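Local atomic coordinates of putative phenazine biosynthesis PhzC/PhzF protein (Clostridium difficile, PDB entry 4DUN), a protein that is of unknown specific function but belongs to the PhzF family and probably acts as an isomerase. Residues 34-39 / 59-64; 176-181 / 188-193. All coordinates share one frame; numbering follows the deposited sequence.

Interaction 1: 34-39 / 59-64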
ATOM      1  N   GLU A  34      16.152   4.786  10.050  0.50 20.64           N
ATOM      2  CA  GLU A  34      14.995   4.141  10.691  0.50 20.04           C
ATOM      3  C   GLU A  34      13.716   4.981  10.498  0.50 22.73           C
ATOM      4  O   GLU A  34      12.633   4.411  10.336  0.50 21.55           O
ATOM      5  CB  GLU A  34      15.253   3.900  12.177  0.50 21.84           C
ATOM      6  CG  GLU A  34      16.088   2.660  12.448  0.50 26.10           C
ATOM      7  CD  GLU A  34      16.440   2.412  13.905  0.50 48.69           C
ATOM      8  OE1 GLU A  34      16.290   3.346  14.725  0.50 35.80           O
ATOM      9  OE2 GLU A  34      16.891   1.287  14.223  0.50 47.26           O
ATOM     10  N   LEU A  35      13.844   6.322  10.497  1.00 19.59           N
ATOM     11  CA  LEU A  35      12.701   7.206  10.247  1.00 18.76           C
ATOM     12  C   LEU A  35      12.303   7.138   8.755  1.00 19.71           C
ATOM     13  O   LEU A  35      11.105   7.131   8.460  1.00 17.49           O
ATOM     14  CB  LEU A  35      12.979   8.644  10.684  1.00 19.18           C
ATOM     15  CG  LEU A  35      11.791   9.645  10.571  1.00 22.52           C
ATOM     16  CD1 LEU A  35      10.525   9.136  11.274  1.00 23.06           C
ATOM     17  CD2 LEU A  35      12.185  11.011  11.108  1.00 23.95           C
ATOM     18  N   MET A  36      13.301   7.058   7.822  1.00 16.79           N
ATOM     19  CA  MET A  36      12.976   6.921   6.396  1.00 15.37           C
ATOM     20  C   MET A  36      12.170   5.633   6.189  1.00 17.88           C
ATOM     21  O   MET A  36      11.167   5.654   5.472  1.00 17.67           O
ATOM     22  CB  MET A  36      14.238   6.925   5.510  1.00 17.12           C
ATOM     23  CG  MET A  36      14.947   8.249   5.480  1.00 19.42           C
ATOM     24  SD  MET A  36      16.392   8.094   4.403  1.00 22.49           S
ATOM     25  CE  MET A  36      17.269   9.616   4.844  1.00 22.75           C
ATOM     26  N   GLN A  37      12.581   4.518   6.857  1.00 17.63           N
ATOM     27  CA  GLN A  37      11.866   3.251   6.747  1.00 16.77           C
ATOM     28  C   GLN A  37      10.428   3.383   7.263  1.00 19.57           C
ATOM     29  O   GLN A  37       9.504   2.880   6.609  1.00 19.44           O
ATOM     30  CB  GLN A  37      12.595   2.114   7.509  1.00 19.04           C
ATOM     31  CG  GLN A  37      11.920   0.742   7.308  1.00 22.65           C
ATOM     32  CD  GLN A  37      11.911   0.334   5.855  1.00 26.04           C
ATOM     33  OE1 GLN A  37      12.922  -0.117   5.328  1.00 21.56           O
ATOM     34  NE2 GLN A  37      10.777   0.503   5.168  1.00 20.66           N
ATOM     35  N   LYS A  38      10.232   4.039   8.436  1.00 16.84           N
ATOM     36  CA  LYS A  38       8.874   4.215   9.003  1.00 17.79           C
ATOM     37  C   LYS A  38       7.990   4.991   8.051  1.00 18.79           C
ATOM     38  O   LYS A  38       6.814   4.632   7.868  1.00 18.53           O
ATOM     39  CB  LYS A  38       8.904   4.916  10.378  1.00 20.58           C
ATOM     40  CG  LYS A  38       9.472   4.067  11.544  1.00 26.85           C
ATOM     41  CD  LYS A  38       8.929   2.629  11.626  1.00 44.27           C
ATOM     42  CE  LYS A  38       7.620   2.498  12.360  1.00 57.24           C
ATOM     43  NZ  LYS A  38       7.134   1.094  12.353  1.00 61.47           N
ATOM     44  N   ILE A  39       8.561   6.039   7.425  1.00 16.02           N
ATOM     45  CA  ILE A  39       7.845   6.877   6.449  1.00 14.18           C
ATOM     46  C   ILE A  39       7.444   6.037   5.236  1.00 17.30           C
ATOM     47  O   ILE A  39       6.292   6.129   4.801  1.00 16.53           O
ATOM     48  CB  ILE A  39       8.647   8.148   6.039  1.00 15.97           C
ATOM     49  CG1 ILE A  39       8.698   9.138   7.233  1.00 17.76           C
ATOM     50  CG2 ILE A  39       8.045   8.833   4.755  1.00 15.42           C
ATOM     51  CD1 ILE A  39       9.876  10.182   7.150  1.00 19.13           C
ATOM     52  N   GLU A  59      21.693  13.525  -2.485  1.00 23.03           N
ATOM     53  CA  GLU A  59      21.817  12.130  -2.071  1.00 21.18           C
ATOM     54  C   GLU A  59      20.465  11.521  -2.236  1.00 22.41           C
ATOM     55  O   GLU A  59      19.478  12.142  -1.833  1.00 23.02           O
ATOM     56  CB  GLU A  59      22.277  11.997  -0.614  1.00 22.75           C
ATOM     57  CG  GLU A  59      23.761  12.207  -0.427  1.00 34.31           C
ATOM     58  CD  GLU A  59      24.178  11.972   1.009  1.00 39.22           C
ATOM     59  OE1 GLU A  59      23.578  11.097   1.680  1.00 29.23           O
ATOM     60  OE2 GLU A  59      25.093  12.687   1.469  1.00 33.58           O
ATOM     61  N   LEU A  60      20.395  10.342  -2.833  1.00 16.23           N
ATOM     62  CA  LEU A  60      19.109   9.684  -3.101  1.00 15.63           C
ATOM     63  C   LEU A  60      19.123   8.271  -2.548  1.00 19.60           C
ATOM     64  O   LEU A  60      20.028   7.499  -2.868  1.00 19.51           O
ATOM     65  CB  LEU A  60      18.812   9.680  -4.624  1.00 14.92           C
ATOM     66  CG  LEU A  60      17.610   8.834  -5.153  1.00 18.26           C
ATOM     67  CD1 LEU A  60      16.262   9.345  -4.595  1.00 19.73           C
ATOM     68  CD2 LEU A  60      17.591   8.781  -6.701  1.00 18.47           C
ATOM     69  N   ARG A  61      18.140   7.984  -1.695  1.00 15.54           N
ATOM     70  CA  ARG A  61      17.850   6.640  -1.213  1.00 14.37           C
ATOM     71  C   ARG A  61      16.402   6.211  -1.517  1.00 18.85           C
ATOM     72  O   ARG A  61      15.566   7.014  -1.667  1.00 18.12           O
ATOM     73  CB  ARG A  61      18.123   6.487   0.288  1.00 13.61           C
ATOM     74  CG  ARG A  61      19.530   6.826   0.733  1.00 16.23           C
ATOM     75  CD  ARG A  61      19.673   6.786   2.263  1.00 17.15           C
ATOM     76  NE  ARG A  61      20.975   7.189   2.779  1.00 20.59           N
ATOM     77  CZ  ARG A  61      21.892   6.333   3.203  1.00 27.91           C
ATOM     78  NH1 ARG A  61      21.663   5.055   3.163  1.00 22.63           N
ATOM     79  NH2 ARG A  61      23.036   6.744   3.679  1.00 21.52           N
ATOM     80  N   TRP A  62      16.195   4.924  -1.604  1.00 15.96           N
ATOM     81  CA  TRP A  62      14.886   4.369  -1.830  1.00 16.05           C
ATOM     82  C   TRP A  62      14.586   3.288  -0.814  1.00 18.24           C
ATOM     83  O   TRP A  62      15.409   2.478  -0.513  1.00 16.52           O
ATOM     84  CB  TRP A  62      14.735   3.757  -3.220  1.00 15.83           C
ATOM     85  CG  TRP A  62      15.401   4.445  -4.354  1.00 16.25           C
ATOM     86  CD1 TRP A  62      14.843   5.328  -5.207  1.00 18.73           C
ATOM     87  CD2 TRP A  62      16.733   4.270  -4.786  1.00 16.23           C
ATOM     88  NE1 TRP A  62      15.718   5.708  -6.132  1.00 17.61           N
ATOM     89  CE2 TRP A  62      16.911   5.099  -5.891  1.00 20.12           C
ATOM     90  CE3 TRP A  62      17.797   3.506  -4.340  1.00 18.16           C
ATOM     91  CZ2 TRP A  62      18.083   5.169  -6.563  1.00 19.75           C
ATOM     92  CZ3 TRP A  62      18.959   3.601  -4.992  1.00 19.76           C
ATOM     93  CH2 TRP A  62      19.104   4.423  -6.089  1.00 19.98           C
ATOM     94  N   PHE A  63      13.348   3.291  -0.355  1.00 16.04           N
ATOM     95  CA  PHE A  63      12.865   2.307   0.598  1.00 15.95           C
ATOM     96  C   PHE A  63      11.556   1.729   0.129  1.00 19.21           C
ATOM     97  O   PHE A  63      10.648   2.481  -0.240  1.00 17.93           O
ATOM     98  CB  PHE A  63      12.646   2.975   1.963  1.00 17.26           C
ATOM     99  CG  PHE A  63      13.894   3.312   2.722  1.00 17.93           C
ATOM    100  CD1 PHE A  63      14.661   4.426   2.373  1.00 20.25           C
ATOM    101  CD2 PHE A  63      14.279   2.561   3.827  1.00 20.29           C
ATOM    102  CE1 PHE A  63      15.809   4.756   3.103  1.00 21.35           C
ATOM    103  CE2 PHE A  63      15.423   2.904   4.560  1.00 22.94           C
ATOM    104  CZ  PHE A  63      16.182   3.995   4.182  1.00 20.19           C
ATOM    105  N   THR A  64      11.432   0.402   0.182  1.00 17.45           N
ATOM    106  CA  THR A  64      10.126  -0.221  -0.025  1.00 16.98           C
ATOM    107  C   THR A  64       9.416  -0.099   1.347  1.00 19.31           C
ATOM    108  O   THR A  64      10.083   0.280   2.318  1.00 18.52           O
ATOM    109  CB  THR A  64      10.269  -1.700  -0.462  1.00 18.98           C
ATOM    110  OG1 THR A  64      10.788  -2.433   0.652  1.00 19.53           O
ATOM    111  CG2 THR A  64      11.132  -1.889  -1.727  1.00 20.57           C
TER
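M36 and Q37 of helix 33-43 pack against F63, the last residue of strand 57-63, and T64 just beyond it, a helix-on-sheet contact in a PhzF-family fold; the short axes approach to 8.8 Å and are inclined by 50°. The apolar part is a CH-pi contact: M36 CB lies over one face of the F63 ring, 3.9 Å from its centroid and displaced toward the rim. Further along, the sulfur makes an oblique Met-aromatic contact, M36 SD coming 3.6 Å from F63 CE1. Methionine suits the place because its unbranched chain, extended beyond CG, passes the ring and still brings SD alongside R61 CD. R61 meets M36 through this aliphatic carbon, while its NH1 forms a salt bridge with E68. M36 also touches F50 of strand 47-54, while L35 and I39 pack on the second subunit. The polar part belongs to Q37. Its CG stands anti to the backbone N (chi1 -175°), and a bend at chi2 turns the amide toward the strand's end, its plane steeply inclined to the ring. Q37 OE1 meets the ring edge in plane, 3.4 Å from F63 CD2, and Q37 NE2 donates to the T64 backbone O at 2.9 Å, that oxygen lying nearly in the amide plane.

Interaction 2: 176-181 / 188-193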
ATOM      1  N   ILE A 176      10.903 -12.528 -14.197  1.00 22.06           N
ATOM      2  CA  ILE A 176      10.440 -13.270 -15.369  1.00 21.17           C
ATOM      3  C   ILE A 176       9.794 -12.265 -16.306  1.00 23.26           C
ATOM      4  O   ILE A 176       8.802 -11.624 -15.940  1.00 22.08           O
ATOM      5  CB  ILE A 176       9.461 -14.431 -15.000  1.00 24.58           C
ATOM      6  CG1 ILE A 176       9.998 -15.341 -13.847  1.00 26.23           C
ATOM      7  CG2 ILE A 176       9.033 -15.226 -16.242  1.00 23.84           C
ATOM      8  CD1 ILE A 176      11.371 -16.075 -14.083  1.00 28.76           C
ATOM      9  N   ILE A 177      10.343 -12.167 -17.518  1.00 19.55           N
ATOM     10  CA  ILE A 177       9.860 -11.257 -18.544  1.00 18.87           C
ATOM     11  C   ILE A 177       9.154 -12.046 -19.649  1.00 21.98           C
ATOM     12  O   ILE A 177       9.691 -13.054 -20.127  1.00 21.63           O
ATOM     13  CB  ILE A 177      11.049 -10.436 -19.148  1.00 21.78           C
ATOM     14  CG1 ILE A 177      11.792  -9.576 -18.088  1.00 22.82           C
ATOM     15  CG2 ILE A 177      10.608  -9.578 -20.366  1.00 20.93           C
ATOM     16  CD1 ILE A 177      13.146  -9.082 -18.583  1.00 25.26           C
ATOM     17  N   ILE A 178       7.985 -11.561 -20.087  1.00 18.59           N
ATOM     18  CA  ILE A 178       7.312 -12.095 -21.259  1.00 18.26           C
ATOM     19  C   ILE A 178       7.305 -10.946 -22.276  1.00 21.24           C
ATOM     20  O   ILE A 178       7.130  -9.794 -21.886  1.00 18.34           O
ATOM     21  CB  ILE A 178       5.920 -12.725 -20.989  1.00 21.54           C
ATOM     22  CG1 ILE A 178       4.928 -11.696 -20.390  1.00 20.21           C
ATOM     23  CG2 ILE A 178       6.042 -13.996 -20.132  1.00 23.50           C
ATOM     24  CD1 ILE A 178       3.456 -12.197 -20.299  1.00 21.97           C
ATOM     25  N   THR A 179       7.606 -11.223 -23.547  1.00 19.77           N
ATOM     26  CA  THR A 179       7.699 -10.136 -24.530  1.00 19.17           C
ATOM     27  C   THR A 179       7.165 -10.587 -25.887  1.00 20.82           C
ATOM     28  O   THR A 179       7.167 -11.778 -26.178  1.00 19.89           O
ATOM     29  CB  THR A 179       9.179  -9.630 -24.629  1.00 21.49           C
ATOM     30  OG1 THR A 179       9.237  -8.454 -25.429  1.00 19.16           O
ATOM     31  CG2 THR A 179      10.134 -10.678 -25.209  1.00 20.31           C
ATOM     32  N   ALA A 180       6.709  -9.626 -26.717  1.00 18.32           N
ATOM     33  CA  ALA A 180       6.240  -9.900 -28.088  1.00 19.48           C
ATOM     34  C   ALA A 180       6.238  -8.608 -28.873  1.00 22.41           C
ATOM     35  O   ALA A 180       6.427  -7.545 -28.275  1.00 20.82           O
ATOM     36  CB  ALA A 180       4.828 -10.499 -28.064  1.00 20.88           C
ATOM     37  N   GLN A 181       6.045  -8.678 -30.201  1.00 20.31           N
ATOM     38  CA  GLN A 181       5.914  -7.447 -30.994  1.00 21.55           C
ATOM     39  C   GLN A 181       4.612  -6.742 -30.587  1.00 24.97           C
ATOM     40  O   GLN A 181       3.639  -7.418 -30.242  1.00 24.32           O
ATOM     41  CB  GLN A 181       5.882  -7.762 -32.493  1.00 24.38           C
ATOM     42  CG  GLN A 181       7.236  -7.739 -33.151  1.00 38.81           C
ATOM     43  CD  GLN A 181       7.106  -7.891 -34.641  1.00 44.25           C
ATOM     44  OE1 GLN A 181       6.814  -6.934 -35.365  1.00 40.29           O
ATOM     45  NE2 GLN A 181       7.324  -9.098 -35.122  1.00 35.61           N
ATOM     46  N   VAL A 188       6.279  -5.127 -26.731  1.00 17.50           N
ATOM     47  CA  VAL A 188       5.590  -5.077 -25.454  1.00 17.60           C
ATOM     48  C   VAL A 188       6.223  -6.057 -24.514  1.00 19.34           C
ATOM     49  O   VAL A 188       6.864  -7.015 -24.961  1.00 17.83           O
ATOM     50  CB  VAL A 188       4.055  -5.350 -25.582  1.00 21.79           C
ATOM     51  CG1 VAL A 188       3.353  -4.279 -26.416  1.00 21.99           C
ATOM     52  CG2 VAL A 188       3.763  -6.758 -26.134  1.00 22.00           C
ATOM     53  N   SER A 189       5.998  -5.864 -23.221  1.00 15.84           N
ATOM     54  CA  SER A 189       6.475  -6.809 -22.199  1.00 15.52           C
ATOM     55  C   SER A 189       5.667  -6.665 -20.921  1.00 18.86           C
ATOM     56  O   SER A 189       4.900  -5.722 -20.763  1.00 18.06           O
ATOM     57  CB  SER A 189       7.967  -6.637 -21.899  1.00 16.36           C
ATOM     58  OG  SER A 189       8.218  -5.441 -21.168  1.00 18.28           O
ATOM     59  N   ARG A 190       5.773  -7.668 -20.076  1.00 15.49           N
ATOM     60  CA  ARG A 190       5.258  -7.709 -18.717  1.00 15.52           C
ATOM     61  C   ARG A 190       6.375  -8.312 -17.876  1.00 19.52           C
ATOM     62  O   ARG A 190       7.101  -9.194 -18.351  1.00 19.63           O
ATOM     63  CB  ARG A 190       3.941  -8.471 -18.587  1.00 15.79           C
ATOM     64  CG  ARG A 190       2.756  -7.716 -19.209  1.00 18.51           C
ATOM     65  CD  ARG A 190       1.544  -8.596 -19.289  1.00 18.52           C
ATOM     66  NE  ARG A 190       0.979  -8.845 -17.967  1.00 21.31           N
ATOM     67  CZ  ARG A 190       0.109  -9.807 -17.690  1.00 30.85           C
ATOM     68  NH1 ARG A 190      -0.310 -10.638 -18.650  1.00 20.37           N
ATOM     69  NH2 ARG A 190      -0.353  -9.952 -16.456  1.00 21.85           N
ATOM     70  N   TYR A 191       6.559  -7.788 -16.668  1.00 16.12           N
ATOM     71  CA  TYR A 191       7.646  -8.207 -15.788  1.00 16.36           C
ATOM     72  C   TYR A 191       7.063  -8.706 -14.469  1.00 20.02           C
ATOM     73  O   TYR A 191       6.335  -7.974 -13.801  1.00 18.97           O
ATOM     74  CB  TYR A 191       8.613  -7.019 -15.568  1.00 17.52           C
ATOM     75  CG  TYR A 191       9.870  -7.357 -14.801  1.00 17.87           C
ATOM     76  CD1 TYR A 191       9.868  -7.419 -13.410  1.00 20.42           C
ATOM     77  CD2 TYR A 191      11.095  -7.472 -15.451  1.00 19.25           C
ATOM     78  CE1 TYR A 191      11.039  -7.695 -12.692  1.00 22.08           C
ATOM     79  CE2 TYR A 191      12.269  -7.757 -14.748  1.00 20.24           C
ATOM     80  CZ  TYR A 191      12.236  -7.866 -13.368  1.00 23.96           C
ATOM     81  OH  TYR A 191      13.390  -8.134 -12.672  1.00 23.58           O
ATOM     82  N   PHE A 192       7.406  -9.936 -14.086  1.00 18.95           N
ATOM     83  CA  PHE A 192       6.897 -10.565 -12.867  1.00 19.00           C
ATOM     84  C   PHE A 192       7.998 -10.747 -11.825  1.00 24.82           C
ATOM     85  O   PHE A 192       9.100 -11.224 -12.143  1.00 23.92           O
ATOM     86  CB  PHE A 192       6.224 -11.921 -13.199  1.00 20.84           C
ATOM     87  CG  PHE A 192       5.125 -11.753 -14.233  1.00 21.03           C
ATOM     88  CD1 PHE A 192       3.889 -11.218 -13.879  1.00 23.00           C
ATOM     89  CD2 PHE A 192       5.346 -12.082 -15.567  1.00 22.24           C
ATOM     90  CE1 PHE A 192       2.892 -11.010 -14.843  1.00 23.43           C
ATOM     91  CE2 PHE A 192       4.354 -11.866 -16.530  1.00 25.21           C
ATOM     92  CZ  PHE A 192       3.128 -11.341 -16.155  1.00 23.11           C
ATOM     93  N   CYS A 193       7.673 -10.366 -10.567  1.00 23.11           N
ATOM     94  CA  CYS A 193       8.541 -10.438  -9.392  1.00 24.49           C
ATOM     95  C   CYS A 193       8.023 -11.564  -8.491  1.00 29.71           C
ATOM     96  O   CYS A 193       7.133 -11.326  -7.656  1.00 27.87           O
ATOM     97  CB  CYS A 193       8.572  -9.095  -8.667  1.00 25.33           C
ATOM     98  SG  CYS A 193       8.831  -7.676  -9.760  1.00 27.83           S
TER
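I178 and R190 face each other as a hydrogen-bonded pair at the middle of an antiparallel beta hairpin, strands 176-181 and 187-193, with F192 beside them. I176-F192 and A180-V188 are hydrogen-bonded pairs too, whereas I177-Y191 and T179-S189 are non-hydrogen-bonded. The packing is dense on both faces along the middle of the hairpin. On one, I178 CG1 sits between its backbone N and carbonyl carbon (chi1 60°), which lays it against R190 CB at 3.8 Å; I178 CD1 then reaches the edge of the F192 ring, 3.9 Å from CE2. The arginine chain bends at chi3, and F192 CZ lies over a face of its guanidinium, an apolar support for a buried charge that E199 pairs and the carbonyls of V157 and Y160 also bind. On the other face, I177 CG1 comes 3.4 Å from Y191 CD2, meeting the ring obliquely, and I148 and L210 add to the apolar surroundings of T179. The looser end is at Q181, exposed and with its CB turned away from the partner strand, so a polar amide suits it; its side chain touches W214 and L218 of helix 207-218. The A180 and V188 side chains also meet loosely, A180 CB to V188 CG2 4.3 Å, although V188 CG2 comes 3.5 Å from A180 O. T179 OG1 donates to V188 O at 2.8 Å, and A180 N reaches the same oxygen from the opposite face of its plane at 3.2 Å. The chemistry thus implies two jobs for threonine: its hydroxyl gives the V188 carbonyl a second donor and, bonded to W214 NE1, ties the hairpin to helix 207-218.

How the interactions relate
Interactions 1 and 2 lie on opposite sides of the chain's centre, their own centres 29 Å apart and their nearest atoms about 10 Å, without touching. What relates them is the region between, which holds the predicted active-site residue E47, a nickel ion and a bound bis-tris molecule, probably from the crystallisation liquor but perhaps marking a pocket. From 34-39/59-64, the T64 side chain comes about 4 Å from that of E47, about 6 Å from the bis-tris and about 8 Å from the nickel. From 176-181/188-193, the Y191 side chain stands about 3 Å from the bis-tris, about 7 Å from the nickel and about 10 Å from the E47 side chain; its hydroxyl bonds both D146 and the bis-tris. The two contacts therefore approach this site from different sides.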